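Local coordinates for protein ubiquitin-like-specific protease 2 (Saccharomyces cerevisiae, PDB 5LNB) that removes SUMO from proteins as a cysteine protease, this chain being its Ulp1-type catalytic domain, at residues W48-L54 against N118-W123; S81-T85 against I115-I119. All blocks are in the same frame, centred on the assembly; numbering follows the deposited sequence.

Contact 1: W48-L54 against N118-W123. With ACT (acetate ion), chain B.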
loop_
_atom_site.group_PDB
_atom_site.type_symbol
_atom_site.label_atom_id
_atom_site.label_comp_id
_atom_site.label_asym_id
_atom_site.label_seq_id
_atom_site.Cartn_x
_atom_site.Cartn_y
_atom_site.Cartn_z
ATOM N N TRP A 48 1.412 6.590 -15.917
ATOM C CA TRP A 48 1.668 6.687 -14.485
ATOM C C TRP A 48 0.376 6.466 -13.705
ATOM O O TRP A 48 -0.672 7.006 -14.053
ATOM C CB TRP A 48 2.274 8.053 -14.144
ATOM C CG TRP A 48 2.487 8.243 -12.666
ATOM C CD1 TRP A 48 3.400 7.601 -11.873
ATOM C CD2 TRP A 48 1.757 9.121 -11.801
ATOM N NE1 TRP A 48 3.290 8.036 -10.574
ATOM C CE2 TRP A 48 2.285 8.966 -10.503
ATOM C CE3 TRP A 48 0.711 10.029 -12.002
ATOM C CZ2 TRP A 48 1.798 9.677 -9.413
ATOM C CZ3 TRP A 48 0.234 10.737 -10.916
ATOM C CH2 TRP A 48 0.776 10.557 -9.640
ATOM N N VAL A 49 0.447 5.639 -12.670
ATOM C CA VAL A 49 -0.720 5.338 -11.848
ATOM C C VAL A 49 -0.876 6.446 -10.810
ATOM O O VAL A 49 0.016 6.659 -9.986
ATOM C CB VAL A 49 -0.576 3.964 -11.177
ATOM C CG1 VAL A 49 -1.721 3.724 -10.234
ATOM C CG2 VAL A 49 -0.522 2.861 -12.227
ATOM N N ASN A 50 -2.010 7.150 -10.842
ATOM C CA ASN A 50 -2.177 8.282 -9.929
ATOM C C ASN A 50 -2.566 7.816 -8.519
ATOM O O ASN A 50 -2.849 6.640 -8.273
ATOM C CB ASN A 50 -3.214 9.272 -10.471
ATOM C CG ASN A 50 -4.572 8.633 -10.705
ATOM O OD1 ASN A 50 -5.187 8.089 -9.786
ATOM N ND2 ASN A 50 -5.042 8.692 -11.942
ATOM N N ASP A 51 -2.562 8.772 -7.579
ATOM C CA ASP A 51 -2.818 8.463 -6.170
ATOM C C ASP A 51 -4.207 7.873 -5.962
ATOM O O ASP A 51 -4.399 7.018 -5.087
ATOM C CB ASP A 51 -2.673 9.723 -5.321
ATOM C CG ASP A 51 -1.332 10.390 -5.495
ATOM O OD1 ASP A 51 -0.302 9.702 -5.342
ATOM O OD2 ASP A 51 -1.302 11.604 -5.786
ATOM N N SER A 52 -5.199 8.353 -6.722
ATOM C CA SER A 52 -6.567 7.883 -6.535
ATOM C C SER A 52 -6.666 6.392 -6.799
ATOM O O SER A 52 -7.250 5.641 -6.006
ATOM C CB SER A 52 -7.519 8.646 -7.455
ATOM O OG SER A 52 -7.475 10.026 -7.167
ATOM N N ILE A 53 -6.112 5.952 -7.925
ATOM C CA ILE A 53 -6.168 4.543 -8.284
ATOM C C ILE A 53 -5.404 3.712 -7.267
ATOM O O ILE A 53 -5.890 2.686 -6.782
ATOM C CB ILE A 53 -5.615 4.334 -9.704
ATOM C CG1 ILE A 53 -6.534 4.985 -10.750
ATOM C CG2 ILE A 53 -5.439 2.863 -9.966
ATOM C CD1 ILE A 53 -7.956 4.458 -10.739
ATOM N N LEU A 54 -4.197 4.143 -6.926
ATOM C CA LEU A 54 -3.376 3.340 -6.030
ATOM C C LEU A 54 -3.979 3.276 -4.631
ATOM O O LEU A 54 -4.058 2.193 -4.039
ATOM C CB LEU A 54 -1.953 3.884 -5.989
ATOM C CG LEU A 54 -1.033 2.911 -5.257
ATOM C CD1 LEU A 54 0.235 2.771 -6.033
ATOM C CD2 LEU A 54 -0.776 3.399 -3.822
ATOM N N ASN A 118 5.417 7.648 -2.987
ATOM C CA ASN A 118 5.349 8.249 -4.313
ATOM C C ASN A 118 6.362 9.381 -4.355
ATOM O O ASN A 118 6.138 10.437 -3.757
ATOM C CB ASN A 118 3.933 8.749 -4.602
ATOM C CG ASN A 118 3.862 9.648 -5.825
ATOM O OD1 ASN A 118 4.731 9.613 -6.695
ATOM N ND2 ASN A 118 2.813 10.457 -5.898
ATOM N N ILE A 119 7.481 9.160 -5.041
ATOM C CA ILE A 119 8.535 10.163 -5.155
ATOM C C ILE A 119 8.888 10.333 -6.623
ATOM O O ILE A 119 9.226 9.353 -7.299
ATOM C CB ILE A 119 9.791 9.783 -4.351
ATOM C CG1 ILE A 119 9.478 9.685 -2.855
ATOM C CG2 ILE A 119 10.887 10.812 -4.592
ATOM C CD1 ILE A 119 10.684 9.236 -2.022
ATOM N N SER A 120 8.826 11.570 -7.109
ATOM C CA SER A 120 9.198 11.887 -8.492
ATOM C C SER A 120 8.698 10.820 -9.460
ATOM O O SER A 120 9.442 10.291 -10.289
ATOM C CB SER A 120 10.707 12.060 -8.624
ATOM O OG SER A 120 11.173 13.068 -7.747
ATOM N N TYR A 121 7.415 10.485 -9.336
ATOM C CA TYR A 121 6.714 9.588 -10.250
ATOM C C TYR A 121 7.192 8.146 -10.160
ATOM O O TYR A 121 6.867 7.335 -11.035
ATOM C CB TYR A 121 6.820 10.082 -11.697
ATOM C CG TYR A 121 6.002 11.322 -11.929
ATOM C CD1 TYR A 121 4.656 11.233 -12.286
ATOM C CD2 TYR A 121 6.557 12.585 -11.767
ATOM C CE1 TYR A 121 3.888 12.365 -12.493
ATOM C CE2 TYR A 121 5.795 13.727 -11.968
ATOM C CZ TYR A 121 4.458 13.609 -12.332
ATOM O OH TYR A 121 3.691 14.741 -12.526
ATOM N N HIS A 122 7.943 7.801 -9.122
ATOM C CA HIS A 122 8.382 6.439 -8.862
ATOM C C HIS A 122 7.620 5.923 -7.650
ATOM O O HIS A 122 7.790 6.442 -6.543
ATOM C CB HIS A 122 9.892 6.393 -8.618
ATOM C CG HIS A 122 10.405 5.041 -8.214
ATOM N ND1 HIS A 122 11.677 4.848 -7.711
ATOM C CD2 HIS A 122 9.827 3.815 -8.253
ATOM C CE1 HIS A 122 11.856 3.565 -7.449
ATOM N NE2 HIS A 122 10.749 2.916 -7.768
ATOM N N TRP A 123 6.789 4.902 -7.864
ATOM C CA TRP A 123 6.064 4.229 -6.795
ATOM C C TRP A 123 6.870 3.061 -6.237
ATOM O O TRP A 123 7.400 2.242 -6.994
ATOM C CB TRP A 123 4.727 3.686 -7.299
ATOM C CG TRP A 123 3.597 4.665 -7.443
ATOM C CD1 TRP A 123 3.057 5.131 -8.616
ATOM C CD2 TRP A 123 2.825 5.249 -6.384
ATOM N NE1 TRP A 123 2.014 5.997 -8.348
ATOM C CE2 TRP A 123 1.849 6.081 -6.987
ATOM C CE3 TRP A 123 2.876 5.169 -4.986
ATOM C CZ2 TRP A 123 0.925 6.816 -6.237
ATOM C CZ3 TRP A 123 1.966 5.898 -4.243
ATOM C CH2 TRP A 123 0.999 6.715 -4.872
HETATM C C ACT B . 3.817 13.024 -8.092
HETATM O O ACT B . 4.909 12.417 -8.268
HETATM O OXT ACT B . 3.096 12.662 -7.133
HETATM C CH3 ACT B . 3.367 14.150 -8.975
#

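Contact 2: S81-T85 against I115-I119. With ACT (acetate ion), chain B.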
loop_
_atom_site.group_PDB
_atom_site.type_symbol
_atom_site.label_atom_id
_atom_site.label_comp_id
_atom_site.label_asym_id
_atom_site.label_seq_id
_atom_site.Cartn_x
_atom_site.Cartn_y
_atom_site.Cartn_z
ATOM N N SER A 81 -1.222 7.310 0.294
ATOM C CA SER A 81 0.054 7.713 -0.293
ATOM C C SER A 81 0.470 9.120 0.119
ATOM O O SER A 81 1.665 9.429 0.108
ATOM C CB SER A 81 -0.013 7.633 -1.813
ATOM O OG SER A 81 -0.975 8.536 -2.320
ATOM N N PHE A 82 -0.478 9.983 0.482
ATOM C CA PHE A 82 -0.113 11.342 0.861
ATOM C C PHE A 82 0.572 11.430 2.216
ATOM O O PHE A 82 1.196 12.459 2.491
ATOM C CB PHE A 82 -1.344 12.246 0.834
ATOM C CG PHE A 82 -1.911 12.431 -0.540
ATOM C CD1 PHE A 82 -2.888 11.571 -1.020
ATOM C CD2 PHE A 82 -1.447 13.443 -1.368
ATOM C CE1 PHE A 82 -3.412 11.733 -2.285
ATOM C CE2 PHE A 82 -1.969 13.609 -2.641
ATOM C CZ PHE A 82 -2.951 12.752 -3.099
ATOM N N PHE A 83 0.516 10.382 3.048
ATOM C CA PHE A 83 1.201 10.429 4.337
ATOM C C PHE A 83 2.702 10.664 4.165
ATOM O O PHE A 83 3.267 11.612 4.731
ATOM C CB PHE A 83 0.945 9.142 5.126
ATOM C CG PHE A 83 1.820 8.999 6.343
ATOM C CD1 PHE A 83 1.530 9.689 7.505
ATOM C CD2 PHE A 83 2.941 8.186 6.318
ATOM C CE1 PHE A 83 2.335 9.555 8.629
ATOM C CE2 PHE A 83 3.756 8.057 7.436
ATOM C CZ PHE A 83 3.450 8.740 8.590
ATOM N N TYR A 84 3.377 9.797 3.400
ATOM C CA TYR A 84 4.827 9.938 3.276
ATOM C C TYR A 84 5.187 11.289 2.689
ATOM O O TYR A 84 6.109 11.960 3.167
ATOM C CB TYR A 84 5.415 8.812 2.423
ATOM C CG TYR A 84 6.918 8.882 2.289
ATOM C CD1 TYR A 84 7.508 9.583 1.240
ATOM C CD2 TYR A 84 7.744 8.231 3.191
ATOM C CE1 TYR A 84 8.879 9.644 1.099
ATOM C CE2 TYR A 84 9.116 8.285 3.067
ATOM C CZ TYR A 84 9.681 8.991 2.022
ATOM O OH TYR A 84 11.047 9.055 1.893
ATOM N N THR A 85 4.457 11.717 1.662
ATOM C CA THR A 85 4.718 13.024 1.070
ATOM C C THR A 85 4.592 14.135 2.106
ATOM O O THR A 85 5.398 15.072 2.133
ATOM C CB THR A 85 3.759 13.248 -0.092
ATOM O OG1 THR A 85 3.967 12.217 -1.067
ATOM C CG2 THR A 85 3.978 14.628 -0.725
ATOM N N ILE A 115 2.707 1.559 4.037
ATOM C CA ILE A 115 2.995 2.923 3.598
ATOM C C ILE A 115 3.435 2.937 2.141
ATOM O O ILE A 115 4.606 2.654 1.846
ATOM C CB ILE A 115 4.057 3.578 4.490
ATOM C CG1 ILE A 115 3.608 3.546 5.951
ATOM C CG2 ILE A 115 4.327 5.005 4.017
ATOM C CD1 ILE A 115 4.645 4.092 6.911
ATOM N N PRO A 116 2.540 3.245 1.200
ATOM C CA PRO A 116 2.980 3.443 -0.189
ATOM C C PRO A 116 3.707 4.773 -0.345
ATOM O O PRO A 116 3.375 5.765 0.310
ATOM C CB PRO A 116 1.679 3.397 -0.996
ATOM C CG PRO A 116 0.592 3.606 -0.027
ATOM C CD PRO A 116 1.077 3.161 1.323
ATOM N N ILE A 117 4.715 4.784 -1.219
ATOM C CA ILE A 117 5.654 5.893 -1.332
ATOM C C ILE A 117 5.692 6.365 -2.778
ATOM O O ILE A 117 5.981 5.579 -3.690
ATOM C CB ILE A 117 7.059 5.497 -0.842
ATOM C CG1 ILE A 117 7.005 5.229 0.669
ATOM C CG2 ILE A 117 8.083 6.571 -1.191
ATOM C CD1 ILE A 117 8.298 4.731 1.271
ATOM N N ASN A 118 5.417 7.648 -2.987
ATOM C CA ASN A 118 5.349 8.249 -4.313
ATOM C C ASN A 118 6.362 9.381 -4.355
ATOM O O ASN A 118 6.138 10.437 -3.757
ATOM C CB ASN A 118 3.933 8.749 -4.602
ATOM C CG ASN A 118 3.862 9.648 -5.825
ATOM O OD1 ASN A 118 4.731 9.613 -6.695
ATOM N ND2 ASN A 118 2.813 10.457 -5.898
ATOM N N ILE A 119 7.481 9.160 -5.041
ATOM C CA ILE A 119 8.535 10.163 -5.155
ATOM C C ILE A 119 8.888 10.333 -6.623
ATOM O O ILE A 119 9.226 9.353 -7.299
ATOM C CB ILE A 119 9.791 9.783 -4.351
ATOM C CG1 ILE A 119 9.478 9.685 -2.855
ATOM C CG2 ILE A 119 10.887 10.812 -4.592
ATOM C CD1 ILE A 119 10.684 9.236 -2.022
HETATM C C ACT B . 3.817 13.024 -8.092
HETATM O O ACT B . 4.909 12.417 -8.268
HETATM O OXT ACT B . 3.096 12.662 -7.133
HETATM C CH3 ACT B . 3.367 14.150 -8.975
HETATM O O HOH W 1 4.300 9.156 -0.878
HETATM O O HOH W 2 2.357 7.199 2.479
HETATM O O HOH W 3 6.760 12.261 -1.688
#

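Contact 1: W48-L54 against N118-W123
Trp48 and Tyr121 lie closest in backbone, 7.2 Å from CA to CA, where the loop leading into helix 51-67 passes the hairpin between strands 112-119 and 122-129. The hairpin reverses through a type I' beta turn from Ile119 to His122. Asn50 is the N-cap of helix 51-67, its OD1 taking the N-H of Ile53 at 3.0 Å. The shorter of the two hydrogen bonds across the contact runs from Trp123 NE1 to Val49 O, 2.7 Å with an N-H...O angle of 151°; the donor lies in the carbonyl plane. Leu54 presses CD1 onto the middle of one face of this indole, 3.6 Å from the centroid of the six-membered ring, and Asn118 CB rests on the opposite face nearer the rim; with the bond they limit how the indole can turn. With its CG anti to the backbone N (chi1 177°), Trp48 lays its ring against the hairpin. Tyr121 meets one face of it edge-on in a T-shaped pair, CD1 3.6 Å from Trp48 CD2 and the planes 69° apart. The two indoles are almost parallel but slid past each other, so that Trp48 NE1 and Trp123 NE1, both donors, approach to 3.3 Å without bonding. Asn118 ND2 gives a weak bond to Asp51 OD1 (3.3 Å) and also faces an acetate, probably from crystallisation. The pair is consistent with the two tryptophans that line the tunnel for the SUMO Gly-Gly tail in related Ulp proteases. His122, beside Trp123, bonds Asp165 and touches Cys215, consistent with the family's catalytic triad. Helix 215-228 packs against the inner side chains, Val217 meeting Val49, Val219 meeting Leu54 and Cys215 meeting Trp123.

Contact 2: S81-T85 against I115-I119
Tyr84 and Ile117 stand at the middle of a helix-on-sheet packing in the papain-like (clan CA) fold of this protease: the short helix 82-87 lies against strand 112-119 of the central mixed sheet. Alternate strand residues Ile115, Ile117 and Ile119 supply the apolar side. Ile117 sets its CG2 over one face of the Tyr84 ring, a CH-pi contact 4.1 Å from the centroid; its CG1 lies near Tyr84 CG and CD2, its CD1 near Tyr84 CD2 and CE2. Ile119 reaches the far end of the ring with CD1, 3.6 Å from Tyr84 CE1. The extended first torsion of Tyr84 (chi1 -178°) swings the phenol out over the strand at a slant, to these partners, and its OH bonds the backbone O of Glu174 in helix 172-190. Replacing Tyr84 by an alanine would probably leave Ile117 CG2 and Ile119 CD1 facing a gap and the carbonyl of Glu174 without its phenol partner. Phe83 crosses Ile115 obliquely, Phe83 CE2 4.1 Å from Ile115 CD1; its ring also meets Trp101 and Phe181 edge-to-face. Ser81 CB sits 4.4 Å from Pro116 CG. No direct hydrogen bond joins the two segments; three waters bridge them, two of them backbone to backbone. One accepts from Tyr84 N and donates to Pro116 O, and another joins Thr85 OG1 to Asn118 O. The third lies between the two, taking the N-H of Asn118 at 2.8 Å from Asn118 N, donating to Ser81 O and hydrogen-bonded to Thr85 OG1 at 3.1 Å.

From the N terminus the chain first supplies 48-54, at the start of helix 51-67, then 81-85, which runs into helix 82-87, and only afterwards strand 112-119 and the hairpin into strand 122-129. Contact 2 closes a loop of 29 residues; contact 1 closes one of 63 residues that holds the whole of helix 82-87, so the shorter loop lies wholly inside the longer one, and the strand segments overlap at Asn118 and Ile119. The centres of the contacts are about 9 Å apart and the two sets of residues touch, with Trp123 against Ser81 and Asp51 against Phe82. Together they tie helices 51-67 and 82-87 to two neighbouring strands of the mixed sheet.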